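Local coordinates for protein borrelidin polyketide synthase, type I (Streptomyces parvulus, PDB 6OBT) that probably catalyses, as a polyketide synthase dehydratase domain, the removal of water from a beta-hydroxyacyl intermediate on the way to borrelidin, at residues Val85-Ala90 with Phe256-Val261; Pro228-Ala233 with Thr269-Arg274. One frame throughout, in Å; residues are numbered along the deposited sequence.

Contact 1 of 2, residues Val85-Ala90 with Phe256-Val261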
ATOM      1  N   VAL A  85     -16.816  -5.661 -12.704  1.00 31.78           N
ATOM      2  CA  VAL A  85     -15.994  -5.791 -11.499  1.00 28.28           C
ATOM      3  C   VAL A  85     -15.375  -4.444 -11.137  1.00 32.11           C
ATOM      4  O   VAL A  85     -15.289  -4.078  -9.957  1.00 32.67           O
ATOM      5  CB  VAL A  85     -14.904  -6.874 -11.677  1.00 31.40           C
ATOM      6  CG1 VAL A  85     -13.832  -6.713 -10.596  1.00 36.96           C
ATOM      7  CG2 VAL A  85     -15.520  -8.264 -11.597  1.00 36.39           C
ATOM      8  N   TRP A  86     -14.946  -3.677 -12.145  1.00 30.67           N
ATOM      9  CA  TRP A  86     -14.320  -2.398 -11.830  1.00 31.67           C
ATOM     10  C   TRP A  86     -15.338  -1.406 -11.288  1.00 35.08           C
ATOM     11  O   TRP A  86     -14.984  -0.539 -10.488  1.00 30.99           O
ATOM     12  CB  TRP A  86     -13.623  -1.824 -13.057  1.00 28.05           C
ATOM     13  CG  TRP A  86     -12.560  -2.763 -13.665  1.00 31.82           C
ATOM     14  CD1 TRP A  86     -12.563  -3.294 -14.914  1.00 32.41           C
ATOM     15  CD2 TRP A  86     -11.369  -3.248 -13.023  1.00 33.18           C
ATOM     16  NE1 TRP A  86     -11.448  -4.090 -15.095  1.00 37.07           N
ATOM     17  CE2 TRP A  86     -10.702  -4.074 -13.948  1.00 37.92           C
ATOM     18  CE3 TRP A  86     -10.810  -3.068 -11.750  1.00 35.30           C
ATOM     19  CZ2 TRP A  86      -9.486  -4.712 -13.649  1.00 37.76           C
ATOM     20  CZ3 TRP A  86      -9.613  -3.697 -11.450  1.00 36.15           C
ATOM     21  CH2 TRP A  86      -8.966  -4.514 -12.395  1.00 34.84           C
ATOM     22  N   VAL A  87     -16.608  -1.523 -11.689  1.00 32.01           N
ATOM     23  CA  VAL A  87     -17.621  -0.643 -11.107  1.00 28.17           C
ATOM     24  C   VAL A  87     -17.897  -1.036  -9.661  1.00 28.07           C
ATOM     25  O   VAL A  87     -18.027  -0.175  -8.779  1.00 31.02           O
ATOM     26  CB  VAL A  87     -18.915  -0.654 -11.946  1.00 30.91           C
ATOM     27  CG1 VAL A  87     -19.917   0.382 -11.369  1.00 32.61           C
ATOM     28  CG2 VAL A  87     -18.606  -0.350 -13.391  1.00 31.40           C
ATOM     29  N   GLU A  88     -18.043  -2.342  -9.410  1.00 24.21           N
ATOM     30  CA  GLU A  88     -18.201  -2.856  -8.055  1.00 29.37           C
ATOM     31  C   GLU A  88     -17.081  -2.375  -7.132  1.00 31.47           C
ATOM     32  O   GLU A  88     -17.336  -1.939  -5.991  1.00 31.56           O
ATOM     33  CB  GLU A  88     -18.266  -4.391  -8.125  1.00 33.16           C
ATOM     34  CG  GLU A  88     -17.741  -5.145  -6.888  1.00 34.88           C
ATOM     35  CD  GLU A  88     -18.784  -5.213  -5.796  1.00 44.17           C
ATOM     36  OE1 GLU A  88     -18.577  -5.907  -4.781  1.00 49.80           O
ATOM     37  OE2 GLU A  88     -19.828  -4.554  -5.963  1.00 50.09           O
ATOM     38  N   LEU A  89     -15.824  -2.443  -7.601  1.00 33.59           N
ATOM     39  CA  LEU A  89     -14.710  -1.965  -6.781  1.00 29.86           C
ATOM     40  C   LEU A  89     -14.791  -0.462  -6.552  1.00 29.96           C
ATOM     41  O   LEU A  89     -14.484   0.017  -5.462  1.00 32.17           O
ATOM     42  CB  LEU A  89     -13.368  -2.337  -7.433  1.00 27.18           C
ATOM     43  CG  LEU A  89     -13.082  -3.836  -7.470  1.00 33.39           C
ATOM     44  CD1 LEU A  89     -11.774  -4.149  -8.226  1.00 32.83           C
ATOM     45  CD2 LEU A  89     -13.058  -4.411  -6.073  1.00 34.60           C
ATOM     46  N   ALA A  90     -15.181   0.305  -7.575  1.00 30.82           N
ATOM     47  CA  ALA A  90     -15.335   1.741  -7.379  1.00 31.04           C
ATOM     48  C   ALA A  90     -16.424   2.041  -6.354  1.00 31.31           C
ATOM     49  O   ALA A  90     -16.251   2.920  -5.497  1.00 28.81           O
ATOM     50  CB  ALA A  90     -15.648   2.423  -8.710  1.00 36.71           C
ATOM     51  N   PHE A 256     -18.788  -0.318 -21.504  1.00 52.63           N
ATOM     52  CA  PHE A 256     -17.673   0.584 -21.787  1.00 52.14           C
ATOM     53  C   PHE A 256     -17.649   1.769 -20.821  1.00 51.31           C
ATOM     54  O   PHE A 256     -16.672   1.951 -20.088  1.00 49.62           O
ATOM     55  CB  PHE A 256     -17.746   1.064 -23.243  1.00 53.12           C
ATOM     56  CG  PHE A 256     -16.851   2.236 -23.555  1.00 54.18           C
ATOM     57  CD1 PHE A 256     -15.496   2.212 -23.238  1.00 55.99           C
ATOM     58  CD2 PHE A 256     -17.364   3.358 -24.189  1.00 54.25           C
ATOM     59  CE1 PHE A 256     -14.682   3.298 -23.531  1.00 53.18           C
ATOM     60  CE2 PHE A 256     -16.547   4.444 -24.485  1.00 52.40           C
ATOM     61  CZ  PHE A 256     -15.218   4.416 -24.157  1.00 52.65           C
ATOM     62  N   ALA A 257     -18.703   2.587 -20.806  1.00 42.99           N
ATOM     63  CA  ALA A 257     -18.719   3.795 -19.986  1.00 42.66           C
ATOM     64  C   ALA A 257     -19.953   3.811 -19.096  1.00 45.49           C
ATOM     65  O   ALA A 257     -21.068   3.554 -19.570  1.00 49.12           O
ATOM     66  CB  ALA A 257     -18.674   5.056 -20.859  1.00 45.19           C
ATOM     67  N   PHE A 258     -19.740   4.121 -17.811  1.00 35.18           N
ATOM     68  CA  PHE A 258     -20.763   4.162 -16.780  1.00 38.21           C
ATOM     69  C   PHE A 258     -20.915   5.584 -16.254  1.00 41.91           C
ATOM     70  O   PHE A 258     -19.926   6.285 -16.011  1.00 38.92           O
ATOM     71  CB  PHE A 258     -20.429   3.246 -15.593  1.00 41.09           C
ATOM     72  CG  PHE A 258     -20.457   1.776 -15.908  1.00 43.45           C
ATOM     73  CD1 PHE A 258     -19.377   1.164 -16.549  1.00 44.08           C
ATOM     74  CD2 PHE A 258     -21.537   0.993 -15.520  1.00 38.10           C
ATOM     75  CE1 PHE A 258     -19.397  -0.194 -16.821  1.00 43.18           C
ATOM     76  CE2 PHE A 258     -21.566  -0.363 -15.776  1.00 42.09           C
ATOM     77  CZ  PHE A 258     -20.508  -0.962 -16.431  1.00 43.42           C
ATOM     78  N   SER A 259     -22.151   6.001 -16.035  1.00 43.89           N
ATOM     79  CA  SER A 259     -22.410   7.302 -15.451  1.00 47.93           C
ATOM     80  C   SER A 259     -23.452   7.134 -14.352  1.00 43.66           C
ATOM     81  O   SER A 259     -24.448   6.430 -14.547  1.00 45.14           O
ATOM     82  CB  SER A 259     -22.881   8.294 -16.530  1.00 62.34           C
ATOM     83  OG  SER A 259     -22.482   9.625 -16.234  1.00 68.97           O
ATOM     84  N   ASP A 260     -23.175   7.715 -13.182  1.00 41.08           N
ATOM     85  CA  ASP A 260     -24.120   7.847 -12.069  1.00 43.20           C
ATOM     86  C   ASP A 260     -24.619   6.484 -11.575  1.00 42.35           C
ATOM     87  O   ASP A 260     -25.814   6.169 -11.621  1.00 36.97           O
ATOM     88  CB  ASP A 260     -25.297   8.745 -12.468  1.00 48.58           C
ATOM     89  CG  ASP A 260     -24.867  10.157 -12.783  1.00 56.82           C
ATOM     90  OD1 ASP A 260     -25.386  10.730 -13.764  1.00 63.37           O
ATOM     91  OD2 ASP A 260     -24.001  10.689 -12.056  1.00 59.41           O
ATOM     92  N   VAL A 261     -23.679   5.705 -11.043  1.00 38.88           N
ATOM     93  CA  VAL A 261     -23.966   4.390 -10.476  1.00 37.93           C
ATOM     94  C   VAL A 261     -24.081   4.517  -8.964  1.00 35.13           C
ATOM     95  O   VAL A 261     -23.199   5.093  -8.311  1.00 35.55           O
ATOM     96  CB  VAL A 261     -22.881   3.366 -10.843  1.00 36.85           C
ATOM     97  CG1 VAL A 261     -23.329   1.966 -10.445  1.00 36.72           C
ATOM     98  CG2 VAL A 261     -22.549   3.444 -12.319  1.00 39.15           C
TER

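Contact 2 of 2, residues Pro228-Ala233 with Thr269-Arg274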
ATOM      1  N   PRO A 228     -20.210  -9.937  -8.654  1.00 34.01           N
ATOM      2  CA  PRO A 228     -19.985  -9.683 -10.092  1.00 31.70           C
ATOM      3  C   PRO A 228     -20.852 -10.493 -11.040  1.00 37.90           C
ATOM      4  O   PRO A 228     -21.204  -9.995 -12.119  1.00 40.61           O
ATOM      5  CB  PRO A 228     -18.495 -10.018 -10.259  1.00 37.44           C
ATOM      6  CG  PRO A 228     -17.903  -9.617  -8.936  1.00 38.87           C
ATOM      7  CD  PRO A 228     -18.941  -9.989  -7.898  1.00 36.18           C
ATOM      8  N   GLY A 229     -21.178 -11.741 -10.699  1.00 35.77           N
ATOM      9  CA  GLY A 229     -21.958 -12.545 -11.629  1.00 39.33           C
ATOM     10  C   GLY A 229     -23.376 -12.039 -11.762  1.00 42.10           C
ATOM     11  O   GLY A 229     -23.984 -12.131 -12.837  1.00 39.57           O
ATOM     12  N   LEU A 230     -23.917 -11.500 -10.677  1.00 40.75           N
ATOM     13  CA  LEU A 230     -25.260 -10.937 -10.703  1.00 39.33           C
ATOM     14  C   LEU A 230     -25.240  -9.533 -11.295  1.00 37.10           C
ATOM     15  O   LEU A 230     -26.088  -9.190 -12.126  1.00 37.23           O
ATOM     16  CB  LEU A 230     -25.829 -10.934  -9.290  1.00 36.81           C
ATOM     17  CG  LEU A 230     -27.232 -10.381  -9.099  1.00 38.42           C
ATOM     18  CD1 LEU A 230     -28.185 -11.188  -9.950  1.00 39.00           C
ATOM     19  CD2 LEU A 230     -27.623 -10.462  -7.656  1.00 35.95           C
ATOM     20  N   PHE A 231     -24.249  -8.728 -10.896  1.00 33.82           N
ATOM     21  CA  PHE A 231     -24.013  -7.439 -11.538  1.00 35.25           C
ATOM     22  C   PHE A 231     -23.883  -7.598 -13.057  1.00 37.80           C
ATOM     23  O   PHE A 231     -24.484  -6.835 -13.826  1.00 37.91           O
ATOM     24  CB  PHE A 231     -22.747  -6.815 -10.917  1.00 35.60           C
ATOM     25  CG  PHE A 231     -22.673  -5.304 -10.985  1.00 34.06           C
ATOM     26  CD1 PHE A 231     -21.895  -4.608 -10.069  1.00 33.56           C
ATOM     27  CD2 PHE A 231     -23.319  -4.591 -11.981  1.00 34.19           C
ATOM     28  CE1 PHE A 231     -21.790  -3.230 -10.116  1.00 35.54           C
ATOM     29  CE2 PHE A 231     -23.217  -3.218 -12.038  1.00 35.35           C
ATOM     30  CZ  PHE A 231     -22.446  -2.537 -11.115  1.00 37.42           C
ATOM     31  N   ASP A 232     -23.110  -8.594 -13.517  1.00 36.28           N
ATOM     32  CA  ASP A 232     -22.919  -8.738 -14.955  1.00 35.53           C
ATOM     33  C   ASP A 232     -24.204  -9.185 -15.649  1.00 40.24           C
ATOM     34  O   ASP A 232     -24.516  -8.733 -16.762  1.00 38.11           O
ATOM     35  CB  ASP A 232     -21.798  -9.737 -15.258  1.00 35.85           C
ATOM     36  CG  ASP A 232     -21.537  -9.863 -16.729  1.00 41.71           C
ATOM     37  OD1 ASP A 232     -21.831 -10.935 -17.321  1.00 40.96           O
ATOM     38  OD2 ASP A 232     -21.071  -8.861 -17.309  1.00 43.87           O
ATOM     39  N   ALA A 233     -24.950 -10.089 -15.023  1.00 39.65           N
ATOM     40  CA  ALA A 233     -26.192 -10.542 -15.647  1.00 42.49           C
ATOM     41  C   ALA A 233     -27.226  -9.421 -15.710  1.00 44.35           C
ATOM     42  O   ALA A 233     -28.062  -9.406 -16.624  1.00 48.98           O
ATOM     43  CB  ALA A 233     -26.740 -11.746 -14.896  1.00 46.02           C
ATOM     44  N   THR A 269     -29.065 -11.291  -3.537  1.00 38.99           N
ATOM     45  CA  THR A 269     -28.806 -12.442  -4.396  1.00 43.19           C
ATOM     46  C   THR A 269     -29.804 -12.588  -5.537  1.00 43.78           C
ATOM     47  O   THR A 269     -29.600 -13.444  -6.406  1.00 44.63           O
ATOM     48  CB  THR A 269     -28.815 -13.745  -3.577  1.00 50.18           C
ATOM     49  OG1 THR A 269     -30.108 -13.927  -2.986  1.00 50.96           O
ATOM     50  CG2 THR A 269     -27.756 -13.725  -2.478  1.00 50.45           C
ATOM     51  N   SER A 270     -30.876 -11.794  -5.556  1.00 41.91           N
ATOM     52  CA  SER A 270     -31.894 -11.884  -6.594  1.00 49.57           C
ATOM     53  C   SER A 270     -32.445 -10.494  -6.876  1.00 49.86           C
ATOM     54  O   SER A 270     -32.758  -9.749  -5.943  1.00 46.40           O
ATOM     55  CB  SER A 270     -33.031 -12.825  -6.181  1.00 55.94           C
ATOM     56  OG  SER A 270     -34.087 -12.773  -7.123  1.00 63.62           O
ATOM     57  N   LEU A 271     -32.583 -10.156  -8.162  1.00 45.27           N
ATOM     58  CA  LEU A 271     -32.945  -8.800  -8.558  1.00 44.41           C
ATOM     59  C   LEU A 271     -34.142  -8.783  -9.501  1.00 43.22           C
ATOM     60  O   LEU A 271     -34.346  -9.701 -10.300  1.00 51.40           O
ATOM     61  CB  LEU A 271     -31.814  -8.084  -9.268  1.00 44.14           C
ATOM     62  CG  LEU A 271     -30.550  -7.847  -8.455  1.00 44.85           C
ATOM     63  CD1 LEU A 271     -29.456  -7.454  -9.426  1.00 51.31           C
ATOM     64  CD2 LEU A 271     -30.800  -6.768  -7.431  1.00 42.76           C
ATOM     65  N   ARG A 272     -34.908  -7.694  -9.404  1.00 42.03           N
ATOM     66  CA  ARG A 272     -35.864  -7.271 -10.424  1.00 41.75           C
ATOM     67  C   ARG A 272     -35.294  -6.040 -11.116  1.00 45.42           C
ATOM     68  O   ARG A 272     -34.885  -5.082 -10.445  1.00 44.00           O
ATOM     69  CB  ARG A 272     -37.228  -6.978  -9.789  1.00 45.21           C
ATOM     70  CG  ARG A 272     -37.780  -8.215  -9.145  1.00 48.75           C
ATOM     71  CD  ARG A 272     -38.980  -7.981  -8.245  1.00 54.38           C
ATOM     72  NE  ARG A 272     -39.500  -9.273  -7.808  1.00 60.96           N
ATOM     73  CZ  ARG A 272     -40.665  -9.447  -7.196  1.00 66.35           C
ATOM     74  NH1 ARG A 272     -41.054 -10.665  -6.838  1.00 76.99           N
ATOM     75  NH2 ARG A 272     -41.436  -8.405  -6.934  1.00 61.48           N
ATOM     76  N   VAL A 273     -35.204  -6.089 -12.444  1.00 45.74           N
ATOM     77  CA  VAL A 273     -34.399  -5.150 -13.215  1.00 45.84           C
ATOM     78  C   VAL A 273     -35.272  -4.484 -14.268  1.00 48.47           C
ATOM     79  O   VAL A 273     -36.107  -5.140 -14.899  1.00 54.90           O
ATOM     80  CB  VAL A 273     -33.194  -5.868 -13.858  1.00 45.99           C
ATOM     81  CG1 VAL A 273     -32.305  -4.889 -14.602  1.00 49.57           C
ATOM     82  CG2 VAL A 273     -32.389  -6.597 -12.791  1.00 43.47           C
ATOM     83  N   ARG A 274     -35.083  -3.179 -14.455  1.00 49.37           N
ATOM     84  CA  ARG A 274     -35.779  -2.426 -15.492  1.00 48.59           C
ATOM     85  C   ARG A 274     -34.755  -1.643 -16.286  1.00 56.03           C
ATOM     86  O   ARG A 274     -34.019  -0.833 -15.713  1.00 48.11           O
ATOM     87  CB  ARG A 274     -36.827  -1.460 -14.915  1.00 46.95           C
ATOM     88  CG  ARG A 274     -37.430  -0.578 -16.037  1.00 52.11           C
ATOM     89  CD  ARG A 274     -38.575   0.294 -15.547  1.00 56.20           C
ATOM     90  NE  ARG A 274     -39.826  -0.450 -15.482  1.00 63.20           N
ATOM     91  CZ  ARG A 274     -40.810  -0.353 -16.372  1.00 77.96           C
ATOM     92  NH1 ARG A 274     -40.691   0.449 -17.421  1.00 88.25           N
ATOM     93  NH2 ARG A 274     -41.922  -1.062 -16.214  1.00 74.68           N
TER

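Contact 1 of 2, residues Val85-Ala90 with Phe256-Val261
V87 is the one residue of 85-90 that touches 256-261, and it meets two side chains there, F258 and V261. The helix comes to it past V85, which packs on P228 of helix 228-236; F231 of that helix also packs on V87. At V87 the two methyls divide the work. With CG1 anti to the backbone N (chi1 -175°), CG2 is left anti to the carbonyl carbon and drops straight onto the face of F258. It sits 3.4 Å from the ring centroid and only 8° off the normal, a CH-pi contact over the middle of the ring: CE1 of F258 is 3.5 Å from V87 CG2, and CD2, on the far side, is 3.9 Å. CG1 goes instead to V261, lying 3.9 Å from V261 CG1 and 4.1 Å from V261 CG2.

This is where the two halves of the double hotdog meet. Helix 83-97 belongs to the first half, and strand 254-263 to the second; it pairs with strand 101-107 of the first half across the seam. F258 and V261 are three residues apart, yet both CB atoms point at the helix. A G1 bulge opposite V102, with D260 at positive phi (60°), turns the chain there and makes this possible. L105 also packs on V87 and L298 on F258; all three touching residues are buried, and no hydrogen bond crosses. One residue further along the helix, CB of E88 points away from the strand; its OE1 is hydrogen-bonded to G225 N and H42 NE2, and OE2 to L226 N.

Contact 2 of 2, residues Pro228-Ala233 with Thr269-Arg274
In the second hotdog of the double-hotdog dehydratase fold, the central helix 228-236 packs against the curved sheet at strand 270-276, with L230 and L271 as the main pair. L230 points at the strand from the first turn of the helix. Its CG is anti to the backbone N (chi1 180°), which carries the branch straight out from the helix so that CG and both methyls meet L271.

The branch carbon makes the closest approach: L230 CG lies 3.7 Å from L271 CD1, and the CD1 methyls of L230 and L271 are 4.0 Å apart. The other methyl touches L271 too and in addition reaches main chain. L230 CD2 is 3.7 Å from T269 C and 4.1 Å from S270 N, so it rests on the peptide that leads into the strand, while the side chains of T269 and S270 start off away from the helix. L271 comes back from the strand with CG anti to its carbonyl carbon (chi1 -63°), and its CG is 4.0 Å from L230 CD2. No hydrogen bond joins the two segments; apolar packing makes the whole contact.

Alternation along the strand sorts the residues. L271 and V273 are buried, V273 packing on I213 and W282, and I213 also touches L230. The polar residues before and after this pair have partners of their own: S270 OG is hydrogen-bonded to E287 OE2, and R274 NH1 makes a salt bridge with D208. On the helix, CB of F231 points away from the strand, and its ring packs on V84 and V87 of helix 83-97; D232 OD1 is hydrogen-bonded to H236 ND1. L230 on L271 is one pair in the packing of a central helix into the concave side of an antiparallel sheet, which defines the hotdog fold.

In the fold
From the N terminus, the chain makes the first strands of the first hotdog, then helix 83-97, then its remaining strands, before crossing into the second, where helix 228-236 is formed. Strand 254-263 then comes back to the first helix, and contact 1 closes a long loop. Strand 270-276 follows and closes the much shorter loop of contact 2, which began inside the first, so the two cross along the chain. Their centres are 14 Å apart, but the helices touch directly: V85 CG2 is 3.7 Å from P228 CB, and V87 CG1 is 3.9 Å from F231 CZ. Helix 83-97 is thus tied to the seam, and helix 228-236 to its own sheet.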